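Local coordinates for protein putative dehydrogenase (PDB 5FWN) that probably works as an NADPH-dependent imine reductase, binding the nicotinamide cofactor and reducing imines to amines, at residues D53-A58 with S77-A82; L94-P99 with L166-N171; G119-P124 with S133-S138; K220-T225 with P232-S237; E267-A272 with Y283-L288. One frame throughout, in Å; residues are numbered along the deposited sequence.

Contact 1. Residues D53-A58 with S77-A82; sequences DDIVDA and SALGPA. With NAP (NADP nicotinamide-adenine-dinucleotide phosphate), chain C.
Ile-55 drapes its branched side chain over the backbone carbonyl of Ala-78 in helix 72-79, with CG2 lying 3.3 Å from Ala-78 O. Its CG1 stands anti to the backbone N (chi1 -162°), which carries the longer arm away from CG2 and on to the neighbouring leucine. There CD1 meets Leu-79 CD2 at 3.7 Å, the two side chains crossing at about a right angle. The shorter arm serves the other flank, where CG2 approaches Pro-81 CB at 4.0 Å and Ala-82 CB at 4.1 Å. Next along the helix, Val-56 adds a single methyl, with CG2 3.9 Å from Pro-81 O. The helix that presents Ile-55 is closed at its start by Asp-54, the N-cap: OD1 accepts from Asp-57 N at 2.9 Å, an almost straight bond (168°). On the facing segment, Ala-82 N returns to Leu-79 O and curls the chain so that Pro-81 and Ala-82 face the isoleucine.

The contact belongs to the Rossmann-type NADP-binding domain, with Trp-34 of strand 31-34 touching both Ile-55 and Ala-78. Beyond it lies the cofactor adenine, whose C2A is 3.9 Å from Ala-78 CB; Asn-35, Ser-37 and Lys-40 hold NADP by hydrogen bonds. Between the two segments the meeting is almost wholly apolar, methyl on methyl and methyl on carbonyl. It therefore rests on shape and burial; the hydrogen bonds nearby, such as the Asp-54 cap, shape each segment and do not join the two.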
# COMPACT_ATOMS: atom_id res chain seq x y z
N ASP A 53 -9.61 21.65 37.83
CA ASP A 53 -8.86 21.09 38.95
C ASP A 53 -8.83 19.54 38.92
O ASP A 53 -7.79 18.91 38.73
CB ASP A 53 -9.44 21.65 40.24
CG ASP A 53 -9.10 23.12 40.45
OD1 ASP A 53 -8.06 23.54 39.90
OD2 ASP A 53 -9.89 23.87 41.10
N ASP A 54 -10.01 18.96 39.04
CA ASP A 54 -10.19 17.55 39.16
C ASP A 54 -11.18 17.13 38.06
O ASP A 54 -11.77 17.98 37.36
CB ASP A 54 -10.63 17.22 40.61
CG ASP A 54 -12.06 17.67 40.91
OD1 ASP A 54 -12.99 17.63 40.08
OD2 ASP A 54 -12.28 18.10 42.05
N ILE A 55 -11.36 15.83 37.91
CA ILE A 55 -12.17 15.30 36.85
C ILE A 55 -13.67 15.64 36.99
O ILE A 55 -14.34 15.78 35.97
CB ILE A 55 -11.92 13.81 36.64
CG1 ILE A 55 -12.43 13.36 35.28
CG2 ILE A 55 -12.55 12.97 37.74
CD1 ILE A 55 -11.64 13.90 34.08
N VAL A 56 -14.18 15.81 38.22
CA VAL A 56 -15.55 16.20 38.40
C VAL A 56 -15.82 17.59 37.83
O VAL A 56 -16.81 17.76 37.14
CB VAL A 56 -15.99 16.15 39.86
CG1 VAL A 56 -17.39 16.75 40.03
CG2 VAL A 56 -15.99 14.71 40.35
N ASP A 57 -14.97 18.57 38.14
CA ASP A 57 -15.05 19.92 37.60
C ASP A 57 -14.96 19.88 36.08
O ASP A 57 -15.75 20.54 35.36
CB ASP A 57 -13.86 20.77 38.08
CG ASP A 57 -13.93 21.10 39.58
OD1 ASP A 57 -14.78 20.54 40.30
OD2 ASP A 57 -13.12 21.93 40.04
N ALA A 58 -14.04 19.06 35.57
CA ALA A 58 -13.86 18.95 34.11
C ALA A 58 -15.13 18.46 33.41
O ALA A 58 -15.60 19.07 32.44
CB ALA A 58 -12.70 18.05 33.80
N SER A 77 -9.91 4.75 35.38
CA SER A 77 -9.27 5.36 36.51
C SER A 77 -9.44 6.90 36.54
O SER A 77 -9.76 7.45 37.59
CB SER A 77 -7.80 4.97 36.55
OG SER A 77 -7.09 5.81 35.71
N ALA A 78 -9.25 7.56 35.39
CA ALA A 78 -9.48 8.98 35.24
C ALA A 78 -10.91 9.37 35.53
O ALA A 78 -11.15 10.32 36.28
CB ALA A 78 -9.12 9.47 33.84
N LEU A 79 -11.86 8.70 34.89
CA LEU A 79 -13.27 9.20 34.86
C LEU A 79 -14.13 8.59 35.96
O LEU A 79 -15.18 9.15 36.28
CB LEU A 79 -13.97 8.93 33.53
CG LEU A 79 -13.46 9.52 32.20
CD1 LEU A 79 -14.64 9.74 31.25
CD2 LEU A 79 -12.69 10.80 32.34
N GLY A 80 -13.70 7.45 36.52
CA GLY A 80 -14.44 6.79 37.60
C GLY A 80 -14.99 7.75 38.65
O GLY A 80 -16.19 7.71 38.93
N PRO A 81 -14.14 8.64 39.22
CA PRO A 81 -14.66 9.53 40.28
C PRO A 81 -15.82 10.39 39.84
O PRO A 81 -16.56 10.84 40.69
CB PRO A 81 -13.44 10.39 40.65
CG PRO A 81 -12.30 9.45 40.37
CD PRO A 81 -12.67 8.78 39.10
N ALA A 82 -15.93 10.64 38.53
CA ALA A 82 -16.97 11.50 37.96
C ALA A 82 -18.19 10.71 37.53
O ALA A 82 -18.94 11.22 36.71
CB ALA A 82 -16.45 12.25 36.72
PA NAP C . -0.66 8.71 24.73
O1A NAP C . 0.77 8.38 25.05
O2A NAP C . -1.43 7.64 23.97
O5B NAP C . -1.42 9.03 26.14
C5B NAP C . -1.89 10.35 26.41
C4B NAP C . -2.61 10.51 27.76
O4B NAP C . -2.90 9.26 28.42
C3B NAP C . -1.84 11.38 28.77
O3B NAP C . -2.60 12.55 29.06
C2B NAP C . -1.69 10.47 29.98
O2B NAP C . -1.64 11.09 31.28
C1B NAP C . -2.93 9.60 29.80
N9A NAP C . -2.93 8.49 30.77
C8A NAP C . -2.18 7.36 30.72
N7A NAP C . -2.43 6.57 31.80
C5A NAP C . -3.35 7.22 32.56
C6A NAP C . -4.07 6.94 33.82
N6A NAP C . -3.79 5.78 34.44
N1A NAP C . -4.99 7.86 34.26
C2A NAP C . -5.23 9.02 33.58
N3A NAP C . -4.59 9.35 32.43
C4A NAP C . -3.68 8.49 31.88
O3 NAP C . -0.59 10.14 23.93
PN NAP C . -1.52 10.80 22.76
O1N NAP C . -0.60 11.01 21.57
O2N NAP C . -2.24 12.02 23.29
O5D NAP C . -2.65 9.67 22.38
P2B NAP C . -0.34 11.89 31.84
O1X NAP C . -0.88 12.41 33.15
O2X NAP C . 0.74 10.85 32.09
O3X NAP C . -0.03 12.93 30.74

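Contact 2. Residues L94-P99 with L166-N171; sequences LNSGTP and LAVLYN
Val-168 wedges into the loop 94-99, which joins strand 90-93 to helix 99-111 of the Rossmann-type domain and here meets the start of the long helix 166-193 that leads into the C-terminal domain. Along that helix, Leu-166 leans on Ser-138 of the sheet, and Ala-167 anchors the first turn by giving its N-H to Ser-138 OG. Val-168 follows and spreads its two methyls over successive loop residues. CG1, anti to the backbone N (chi1 173°), sits 3.5 Å from Thr-98 C and 3.8 Å from Pro-99 CD. CG2 turns to the preceding residues, 3.5 Å from Ser-96 O and 3.6 Å from Ser-96 CB. Leu-169 adds a looser touch, its CD1 4.3 Å from Pro-99 CG, and also packs on Ala-195 of the second subunit. Tyr-170 packs on Leu-136 of strand 134-139. The loop has its own ties: Asn-95 belongs to the NADP site, Ser-96 OG is hydrogen-bonded to Asp-118 OD2, and Thr-98 OG1 caps helix 99-111 at Glu-101 N while also bonding to Glu-254 OE2 of the second subunit.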
# COMPACT_ATOMS: atom_id res chain seq x y z
N LEU A 94 -11.70 8.65 22.08
CA LEU A 94 -10.83 8.64 20.90
C LEU A 94 -9.60 7.75 21.06
O LEU A 94 -8.68 7.83 20.24
CB LEU A 94 -10.44 10.05 20.54
CG LEU A 94 -11.25 10.90 19.57
CD1 LEU A 94 -12.47 10.30 18.91
CD2 LEU A 94 -11.45 12.35 19.93
N ASN A 95 -9.58 6.84 22.01
CA ASN A 95 -8.47 5.90 21.99
C ASN A 95 -8.74 4.54 22.51
O ASN A 95 -7.92 4.05 23.26
CB ASN A 95 -7.26 6.47 22.72
CG ASN A 95 -5.94 5.83 22.24
OD1 ASN A 95 -5.84 5.34 21.12
ND2 ASN A 95 -4.94 5.82 23.10
N SER A 96 -9.84 3.89 22.14
CA SER A 96 -10.00 2.47 22.51
C SER A 96 -9.00 1.66 21.69
O SER A 96 -8.75 2.00 20.53
CB SER A 96 -11.40 1.89 22.23
OG SER A 96 -12.43 2.70 22.68
N GLY A 97 -8.46 0.62 22.35
CA GLY A 97 -7.44 -0.25 21.81
C GLY A 97 -8.05 -1.42 21.04
O GLY A 97 -7.50 -1.76 20.02
N THR A 98 -9.15 -2.04 21.48
CA THR A 98 -9.74 -3.18 20.75
C THR A 98 -11.23 -2.99 20.79
O THR A 98 -11.72 -2.23 21.62
CB THR A 98 -9.48 -4.51 21.46
OG1 THR A 98 -10.20 -4.52 22.67
CG2 THR A 98 -7.98 -4.72 21.85
N PRO A 99 -11.98 -3.70 19.92
CA PRO A 99 -13.44 -3.53 19.96
C PRO A 99 -14.12 -3.97 21.29
O PRO A 99 -15.11 -3.37 21.68
CB PRO A 99 -13.93 -4.40 18.77
CG PRO A 99 -12.73 -4.47 17.84
CD PRO A 99 -11.58 -4.58 18.80
N LEU A 166 -17.04 -0.62 16.01
CA LEU A 166 -16.72 -0.51 14.57
C LEU A 166 -15.54 0.40 14.23
O LEU A 166 -14.72 0.06 13.36
CB LEU A 166 -17.91 -0.09 13.76
CG LEU A 166 -19.02 -1.08 13.64
CD1 LEU A 166 -20.28 -0.40 13.12
CD2 LEU A 166 -18.66 -2.21 12.70
N ALA A 167 -15.46 1.56 14.87
CA ALA A 167 -14.37 2.46 14.62
C ALA A 167 -13.00 1.85 14.89
O ALA A 167 -12.11 1.97 14.07
CB ALA A 167 -14.52 3.75 15.37
N VAL A 168 -12.84 1.20 16.04
CA VAL A 168 -11.62 0.45 16.35
C VAL A 168 -11.36 -0.69 15.34
O VAL A 168 -10.22 -0.96 14.92
CB VAL A 168 -11.65 -0.16 17.74
CG1 VAL A 168 -10.44 -1.06 17.96
CG2 VAL A 168 -11.57 0.95 18.72
N LEU A 169 -12.42 -1.37 14.94
CA LEU A 169 -12.27 -2.46 14.01
C LEU A 169 -11.73 -1.93 12.66
O LEU A 169 -10.76 -2.46 12.12
CB LEU A 169 -13.57 -3.20 13.82
CG LEU A 169 -13.49 -4.45 12.96
CD1 LEU A 169 -12.74 -5.54 13.68
CD2 LEU A 169 -14.90 -4.94 12.59
N TYR A 170 -12.34 -0.89 12.14
CA TYR A 170 -11.88 -0.31 10.87
C TYR A 170 -10.49 0.27 11.01
O TYR A 170 -9.64 0.06 10.13
CB TYR A 170 -12.85 0.78 10.35
CG TYR A 170 -14.06 0.31 9.53
CD1 TYR A 170 -15.12 -0.39 10.15
CD2 TYR A 170 -14.20 0.65 8.20
CE1 TYR A 170 -16.25 -0.73 9.43
CE2 TYR A 170 -15.33 0.30 7.46
CZ TYR A 170 -16.33 -0.37 8.08
OH TYR A 170 -17.42 -0.72 7.42
N ASN A 171 -10.26 0.99 12.10
CA ASN A 171 -8.94 1.60 12.34
C ASN A 171 -7.83 0.56 12.42
O ASN A 171 -6.78 0.71 11.75
CB ASN A 171 -8.95 2.41 13.64
CG ASN A 171 -7.64 3.15 13.85
OD1 ASN A 171 -7.08 3.74 12.92
ND2 ASN A 171 -7.14 3.07 15.02

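Contact 3. Residues G119-P124 with S133-S138; sequences GAIMVP and SVFLYS. With YLG ((1R)-1-methyl-1,2,3,4-tetrahydroisoquinoline), chain F.
The Phe-135 ring carries Ile-121 on one face and has Ser-133 OG, itself hydrogen-bonded to Leu-154 O, at its edge, in plane. Ile-121 CG1 makes a CH-pi contact 3.9 Å from the ring centroid, 27° off the normal. On the same face of the sheet, Gly-119 lets the Tyr-137 ring come close, Tyr-137 CD1 being 4.0 Å from Gly-119 CA. Ala-120 and Leu-136 share the other face, and Met-122, just past the strand, packs against Leu-136. Its chi1 (-54°), with CG anti to the carbonyl carbon, lays Met-122 CG 3.7 Å from Leu-136 CG; the bends at chi2 and chi3 then keep SD beside Leu-136 CD1. Ala-120 and Leu-136 form the hydrogen-bonded pair, N to O 2.8 Å from Ala-120 to Leu-136 and 2.9 Å in return, both in the carbonyl plane. Met-122 N reaches Val-134 O at 3.0 Å, nearly in line with the carbonyl (167°). Met-122 O lies 3.3 Å from C12 of the bound tetrahydroisoquinoline, which is also hydrogen-bonded to Ala-235 O of the second subunit. Strand 115-121 ends the parallel run of the Rossmann-type sheet, and 134-139 is added to it antiparallel, beside the cofactor and ligand site.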
# COMPACT_ATOMS: atom_id res chain seq x y z
N GLY A 119 -14.32 6.79 18.58
CA GLY A 119 -13.73 7.40 17.42
C GLY A 119 -12.29 7.03 17.22
O GLY A 119 -11.57 6.79 18.19
N ALA A 120 -11.86 7.03 15.97
CA ALA A 120 -10.49 6.75 15.62
C ALA A 120 -9.96 7.88 14.78
O ALA A 120 -10.55 8.24 13.75
CB ALA A 120 -10.37 5.43 14.85
N ILE A 121 -8.84 8.43 15.26
CA ILE A 121 -8.19 9.55 14.61
C ILE A 121 -7.26 9.00 13.54
O ILE A 121 -6.32 8.30 13.87
CB ILE A 121 -7.39 10.38 15.61
CG1 ILE A 121 -8.32 10.93 16.68
CG2 ILE A 121 -6.73 11.57 14.92
CD1 ILE A 121 -7.63 11.35 17.95
N MET A 122 -7.50 9.35 12.27
CA MET A 122 -6.78 8.77 11.13
C MET A 122 -5.59 9.57 10.58
O MET A 122 -5.05 9.28 9.52
CB MET A 122 -7.80 8.45 10.03
CG MET A 122 -8.98 7.59 10.49
SD MET A 122 -8.50 6.09 11.43
CE MET A 122 -7.54 5.23 10.17
N VAL A 123 -5.16 10.57 11.32
CA VAL A 123 -4.07 11.41 10.91
C VAL A 123 -3.24 11.65 12.16
O VAL A 123 -3.73 11.43 13.26
CB VAL A 123 -4.56 12.76 10.31
CG1 VAL A 123 -5.34 12.50 9.06
CG2 VAL A 123 -5.38 13.57 11.32
N PRO A 124 -2.00 12.11 11.99
CA PRO A 124 -1.16 12.58 13.10
C PRO A 124 -1.68 13.86 13.77
O PRO A 124 -2.47 14.64 13.15
CB PRO A 124 0.21 12.89 12.43
CG PRO A 124 0.19 12.19 11.12
CD PRO A 124 -1.27 12.10 10.71
N SER A 133 -7.83 16.00 7.55
CA SER A 133 -8.13 15.26 8.78
C SER A 133 -9.41 14.49 8.61
O SER A 133 -10.40 15.00 8.01
CB SER A 133 -8.26 16.22 9.97
OG SER A 133 -8.27 15.49 11.19
N VAL A 134 -9.38 13.22 9.05
CA VAL A 134 -10.48 12.32 8.97
C VAL A 134 -10.51 11.55 10.31
O VAL A 134 -9.51 11.03 10.77
CB VAL A 134 -10.39 11.34 7.77
CG1 VAL A 134 -11.54 10.34 7.80
CG2 VAL A 134 -10.39 12.07 6.40
N PHE A 135 -11.69 11.47 10.88
CA PHE A 135 -11.96 10.70 12.07
C PHE A 135 -13.10 9.74 11.72
O PHE A 135 -14.14 10.15 11.17
CB PHE A 135 -12.47 11.61 13.21
CG PHE A 135 -11.43 12.48 13.89
CD1 PHE A 135 -10.50 13.17 13.17
CD2 PHE A 135 -11.48 12.66 15.28
CE1 PHE A 135 -9.59 14.00 13.78
CE2 PHE A 135 -10.59 13.50 15.90
CZ PHE A 135 -9.64 14.16 15.14
N LEU A 136 -12.93 8.49 12.12
CA LEU A 136 -13.99 7.48 12.01
C LEU A 136 -14.78 7.36 13.34
O LEU A 136 -14.17 7.33 14.39
CB LEU A 136 -13.35 6.10 11.67
CG LEU A 136 -12.41 6.08 10.47
CD1 LEU A 136 -11.90 4.68 10.23
CD2 LEU A 136 -13.09 6.60 9.21
N TYR A 137 -16.12 7.26 13.28
CA TYR A 137 -16.93 7.20 14.47
C TYR A 137 -17.86 6.01 14.42
O TYR A 137 -18.33 5.64 13.34
CB TYR A 137 -17.78 8.47 14.64
CG TYR A 137 -16.96 9.66 14.97
CD1 TYR A 137 -16.58 9.92 16.28
CD2 TYR A 137 -16.52 10.54 13.95
CE1 TYR A 137 -15.82 11.02 16.57
CE2 TYR A 137 -15.77 11.66 14.25
CZ TYR A 137 -15.39 11.89 15.53
OH TYR A 137 -14.61 12.99 15.80
N SER A 138 -18.14 5.46 15.59
CA SER A 138 -19.21 4.52 15.74
C SER A 138 -19.95 4.75 17.06
O SER A 138 -19.37 5.23 18.03
CB SER A 138 -18.71 3.05 15.63
OG SER A 138 -17.70 2.78 16.52
C4 YLG F . 0.45 6.82 11.37
C14 YLG F . -0.85 6.83 11.74
C5 YLG F . -1.27 6.60 13.08
C6 YLG F . -2.64 6.62 13.36
C11 YLG F . -3.56 6.88 12.35
C8 YLG F . -0.74 5.03 14.89
C10 YLG F . -0.35 6.32 14.12
C12 YLG F . -3.15 7.12 11.04
C13 YLG F . -1.79 7.10 10.74
N2 YLG F . 1.04 6.19 13.61
C3 YLG F . 1.24 5.84 12.20

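Contact 4. Residues K220-T225 with P232-S237; sequences KAEAPT and PGDAGS
Glu-222 folds back from the last turn of helix 199-222 to take the backbone N-H of Ala-235. Its chi1 (-74°), with CG anti to the carbonyl carbon, sets Glu-222 CG 3.9 Å from Ala-235 CB, and a bend at chi2 (-73°) then swings the carboxylate to the loop, OE2 lying 2.9 Å from Ala-235 N. The bond is moderately bent, 144° at the hydrogen, and uses the anti lone pair of OE2. A water also donates to OE2 and sits between it and Gly-236 O, the latter approach being unusually short, while OE1 is hydrogen-bonded to Tyr-283 N; three donors thus hold the carboxylate.

Asp-234 has its CG wedged between backbone N and carbonyl carbon, and this places OD1 2.9 Å from Gly-236 N. That is an Asx turn, in which the donor comes from above the carboxylate plane. It shapes the loop between helices 199-222 and 238-254 of the C-terminal domain, just before Ser-237 caps the second helix through OG and Met-240 N. Asp-234 OD2 stays 3.9 Å from Glu-222 OE2, a like-charge proximity that the donors around the glutamate probably offset.

Ala-221, which with Lys-220 and Ala-223 belongs to a calcium site, touches the loop start through CB, 3.4 Å from Gly-233 O. Lys-220 is extended from CB outward and forms a salt bridge through NZ with Asp-208 of the second subunit.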
# COMPACT_ATOMS: atom_id res chain seq x y z
N LYS A 220 -8.58 -4.08 -5.95
CA LYS A 220 -10.00 -4.06 -6.41
C LYS A 220 -10.33 -5.17 -7.39
O LYS A 220 -11.41 -5.74 -7.30
CB LYS A 220 -10.35 -2.76 -7.07
CG LYS A 220 -10.49 -1.61 -6.12
CD LYS A 220 -10.80 -0.38 -6.96
CE LYS A 220 -11.20 0.81 -6.17
NZ LYS A 220 -11.08 2.02 -7.05
N ALA A 221 -9.37 -5.49 -8.27
CA ALA A 221 -9.54 -6.57 -9.21
C ALA A 221 -9.61 -7.93 -8.50
O ALA A 221 -10.37 -8.78 -8.89
CB ALA A 221 -8.41 -6.57 -10.23
N GLU A 222 -8.80 -8.16 -7.48
CA GLU A 222 -8.88 -9.39 -6.74
C GLU A 222 -10.13 -9.46 -5.85
O GLU A 222 -10.58 -10.54 -5.56
CB GLU A 222 -7.63 -9.59 -5.89
CG GLU A 222 -6.41 -9.98 -6.73
CD GLU A 222 -6.51 -11.41 -7.23
OE1 GLU A 222 -7.11 -12.28 -6.51
OE2 GLU A 222 -6.01 -11.67 -8.37
N ALA A 223 -10.64 -8.31 -5.39
CA ALA A 223 -11.72 -8.28 -4.41
C ALA A 223 -12.95 -8.84 -5.14
O ALA A 223 -13.38 -8.25 -6.10
CB ALA A 223 -11.98 -6.87 -3.92
N PRO A 224 -13.47 -10.01 -4.71
CA PRO A 224 -14.57 -10.59 -5.52
C PRO A 224 -15.87 -9.75 -5.52
O PRO A 224 -16.75 -10.01 -6.33
CB PRO A 224 -14.78 -11.99 -4.92
CG PRO A 224 -14.02 -12.04 -3.63
CD PRO A 224 -13.04 -10.91 -3.61
N THR A 225 -15.98 -8.79 -4.60
CA THR A 225 -17.18 -7.97 -4.54
C THR A 225 -17.09 -6.65 -5.30
O THR A 225 -18.03 -5.90 -5.26
CB THR A 225 -17.60 -7.72 -3.06
OG1 THR A 225 -16.50 -7.20 -2.31
CG2 THR A 225 -18.06 -9.00 -2.42
N PRO A 232 -9.39 -4.66 -16.53
CA PRO A 232 -9.86 -6.00 -16.95
C PRO A 232 -9.04 -7.23 -16.48
O PRO A 232 -9.51 -8.36 -16.64
CB PRO A 232 -9.87 -5.91 -18.49
CG PRO A 232 -9.08 -4.68 -18.86
CD PRO A 232 -9.11 -3.76 -17.68
N GLY A 233 -7.85 -7.03 -15.91
CA GLY A 233 -7.05 -8.14 -15.44
C GLY A 233 -7.19 -8.43 -13.95
O GLY A 233 -8.13 -7.97 -13.29
N ASP A 234 -6.22 -9.18 -13.43
CA ASP A 234 -6.04 -9.39 -11.98
C ASP A 234 -4.60 -9.79 -11.58
O ASP A 234 -3.69 -9.65 -12.38
CB ASP A 234 -7.13 -10.32 -11.44
CG ASP A 234 -6.99 -11.74 -11.88
OD1 ASP A 234 -5.95 -12.13 -12.39
OD2 ASP A 234 -7.93 -12.51 -11.67
N ALA A 235 -4.37 -10.27 -10.36
CA ALA A 235 -3.02 -10.61 -9.93
C ALA A 235 -2.47 -11.89 -10.59
O ALA A 235 -1.31 -12.20 -10.41
CB ALA A 235 -2.97 -10.75 -8.42
N GLY A 236 -3.28 -12.66 -11.30
CA GLY A 236 -2.85 -13.95 -11.87
C GLY A 236 -2.84 -15.04 -10.82
O GLY A 236 -3.16 -14.79 -9.63
N SER A 237 -2.52 -16.25 -11.23
CA SER A 237 -2.65 -17.42 -10.34
C SER A 237 -1.60 -17.38 -9.25
O SER A 237 -0.57 -16.71 -9.38
CB SER A 237 -2.44 -18.68 -11.14
OG SER A 237 -1.12 -18.70 -11.68
O HOH W 1 -5.48 -14.15 -8.87

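Contact 5. Residues E267-A272 with Y283-L288; sequences ELLDRA and YSVIEL
Ala-272 and Val-285 bring a regular helix against a 3-10 run, their CA atoms 5.5 Å apart. In helix 260-275 each N-H reaches back four residues, as Ala-272 N does to Leu-268 O at 3.0 Å. Along 283-288 the step is three, Leu-288 N bonding to Val-285 O at 2.9 Å, and this tighter winding puts Val-285 and Leu-288 on one side, both against the helix. Val-285 splits its methyls: CG1, anti to the backbone N (chi1 163°), points at Leu-268 CG, 4.1 Å off. CG2 meets Leu-269 CD2 at 3.5 Å and Ala-272 CB at 3.9 Å. Leu-268 crosses the valine at about a right angle but slides past Leu-288 in the opposite direction, CD1 to CD1 3.8 Å. Leu-288 CD1 also sits 3.7 Å from Leu-268 O. Of the Arg-271 side chain it is CB that meets Leu-288, with the backbone O also near Leu-288 CD2; the chain bends at chi3 and its guanidinium lies with one face over its own helix, near Glu-267 O. At the margin a water donates to Ala-272 O and, by a longer bond, to Ser-284 OG.

The pair lies in the all-helical C-terminal domain. Leu-269 also packs on helix 238-254 through Asn-241, Val-242 and Leu-245, while Leu-268 and Val-285 reach Asn-183 and Leu-186, on helix 166-193 of the second subunit.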
# COMPACT_ATOMS: atom_id res chain seq x y z
N GLU A 267 6.41 -17.67 1.18
CA GLU A 267 5.97 -18.78 2.05
C GLU A 267 4.48 -18.80 2.26
O GLU A 267 3.85 -19.87 2.29
CB GLU A 267 6.65 -18.76 3.40
CG GLU A 267 8.11 -19.11 3.24
CD GLU A 267 8.97 -18.94 4.50
OE1 GLU A 267 8.67 -18.05 5.32
OE2 GLU A 267 10.02 -19.62 4.64
N LEU A 268 3.91 -17.60 2.38
CA LEU A 268 2.47 -17.44 2.43
C LEU A 268 1.79 -18.05 1.20
O LEU A 268 0.79 -18.77 1.33
CB LEU A 268 2.14 -15.96 2.57
CG LEU A 268 0.81 -15.56 3.12
CD1 LEU A 268 0.60 -16.27 4.45
CD2 LEU A 268 0.85 -14.03 3.31
N LEU A 269 2.26 -17.72 -0.00
CA LEU A 269 1.66 -18.25 -1.21
C LEU A 269 1.85 -19.78 -1.29
O LEU A 269 0.98 -20.46 -1.78
CB LEU A 269 2.22 -17.59 -2.48
CG LEU A 269 2.04 -16.08 -2.59
CD1 LEU A 269 2.33 -15.61 -4.01
CD2 LEU A 269 0.63 -15.61 -2.17
N ASP A 270 3.01 -20.30 -0.90
CA ASP A 270 3.26 -21.76 -0.90
C ASP A 270 2.26 -22.46 0.05
O ASP A 270 1.71 -23.48 -0.33
CB ASP A 270 4.67 -22.09 -0.44
CG ASP A 270 5.76 -21.65 -1.46
OD1 ASP A 270 5.49 -21.49 -2.67
OD2 ASP A 270 6.90 -21.44 -1.01
N ARG A 271 1.96 -21.86 1.22
CA ARG A 271 0.89 -22.36 2.08
C ARG A 271 -0.45 -22.32 1.36
O ARG A 271 -1.20 -23.26 1.43
CB ARG A 271 0.81 -21.62 3.44
CG ARG A 271 1.95 -21.91 4.40
CD ARG A 271 1.85 -21.33 5.82
NE ARG A 271 1.96 -19.86 6.02
CZ ARG A 271 3.10 -19.14 6.11
NH1 ARG A 271 4.33 -19.70 6.03
NH2 ARG A 271 3.02 -17.82 6.28
N ALA A 272 -0.74 -21.26 0.61
CA ALA A 272 -2.04 -21.14 -0.07
C ALA A 272 -2.20 -22.11 -1.25
O ALA A 272 -3.34 -22.53 -1.55
CB ALA A 272 -2.28 -19.72 -0.56
N TYR A 283 -6.56 -13.75 -4.04
CA TYR A 283 -7.41 -13.32 -2.95
C TYR A 283 -7.63 -14.44 -1.97
O TYR A 283 -7.72 -14.18 -0.77
CB TYR A 283 -8.76 -12.79 -3.48
CG TYR A 283 -9.46 -11.93 -2.49
CD1 TYR A 283 -9.17 -10.58 -2.41
CD2 TYR A 283 -10.38 -12.49 -1.58
CE1 TYR A 283 -9.79 -9.78 -1.46
CE2 TYR A 283 -11.00 -11.70 -0.64
CZ TYR A 283 -10.70 -10.34 -0.60
OH TYR A 283 -11.27 -9.55 0.33
N SER A 284 -7.67 -15.69 -2.46
CA SER A 284 -7.85 -16.89 -1.60
C SER A 284 -6.79 -17.06 -0.48
O SER A 284 -7.07 -17.70 0.52
CB SER A 284 -7.94 -18.21 -2.45
OG SER A 284 -6.64 -18.56 -2.96
N VAL A 285 -5.62 -16.42 -0.58
CA VAL A 285 -4.70 -16.33 0.55
C VAL A 285 -5.45 -15.93 1.85
O VAL A 285 -5.10 -16.38 2.94
CB VAL A 285 -3.59 -15.28 0.28
CG1 VAL A 285 -2.88 -14.86 1.54
CG2 VAL A 285 -2.58 -15.82 -0.71
N ILE A 286 -6.47 -15.10 1.72
CA ILE A 286 -7.22 -14.62 2.90
C ILE A 286 -7.81 -15.77 3.73
O ILE A 286 -7.96 -15.67 4.98
CB ILE A 286 -8.32 -13.63 2.49
CG1 ILE A 286 -8.77 -12.78 3.70
CG2 ILE A 286 -9.52 -14.38 1.83
CD1 ILE A 286 -9.83 -11.74 3.35
N GLU A 287 -8.10 -16.88 3.03
CA GLU A 287 -8.68 -18.05 3.66
C GLU A 287 -7.71 -18.70 4.60
O GLU A 287 -8.13 -19.43 5.45
CB GLU A 287 -9.23 -19.07 2.65
CG GLU A 287 -10.33 -18.55 1.72
CD GLU A 287 -11.48 -17.81 2.43
OE1 GLU A 287 -11.73 -18.02 3.63
OE2 GLU A 287 -12.14 -16.98 1.79
N LEU A 288 -6.42 -18.45 4.49
CA LEU A 288 -5.51 -18.96 5.51
C LEU A 288 -5.74 -18.36 6.90
O LEU A 288 -5.30 -18.94 7.85
CB LEU A 288 -4.06 -18.73 5.14
CG LEU A 288 -3.50 -19.41 3.87
CD1 LEU A 288 -2.16 -18.75 3.55
CD2 LEU A 288 -3.38 -20.94 4.00
O HOH W 2 -5.87 -21.39 -1.51

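How the contacts relate
Contacts 1, 2 and 3 share the Rossmann-type domain, contact 2 adding the first turns of the helix that leaves it; contacts 4 and 5 belong to the helical C-terminal domain. Contacts 2 and 3 touch, and contact 3 is nested in the loop closed by contact 2. Contacts 4 and 5 also touch, by a hydrogen bond and by packing of Tyr-283 on Ala-223 and Pro-224, whereas contact 1 lies about 52 Å from contact 4, centre to centre. Contacts 1, 2, 3 and 5 are buried: 1, 2 and 5 are apolar across their segments, and 3 adds strand hydrogen bonds. Contact 4, at the surface, relies on carboxylates and water. All but contact 1 touch the second subunit.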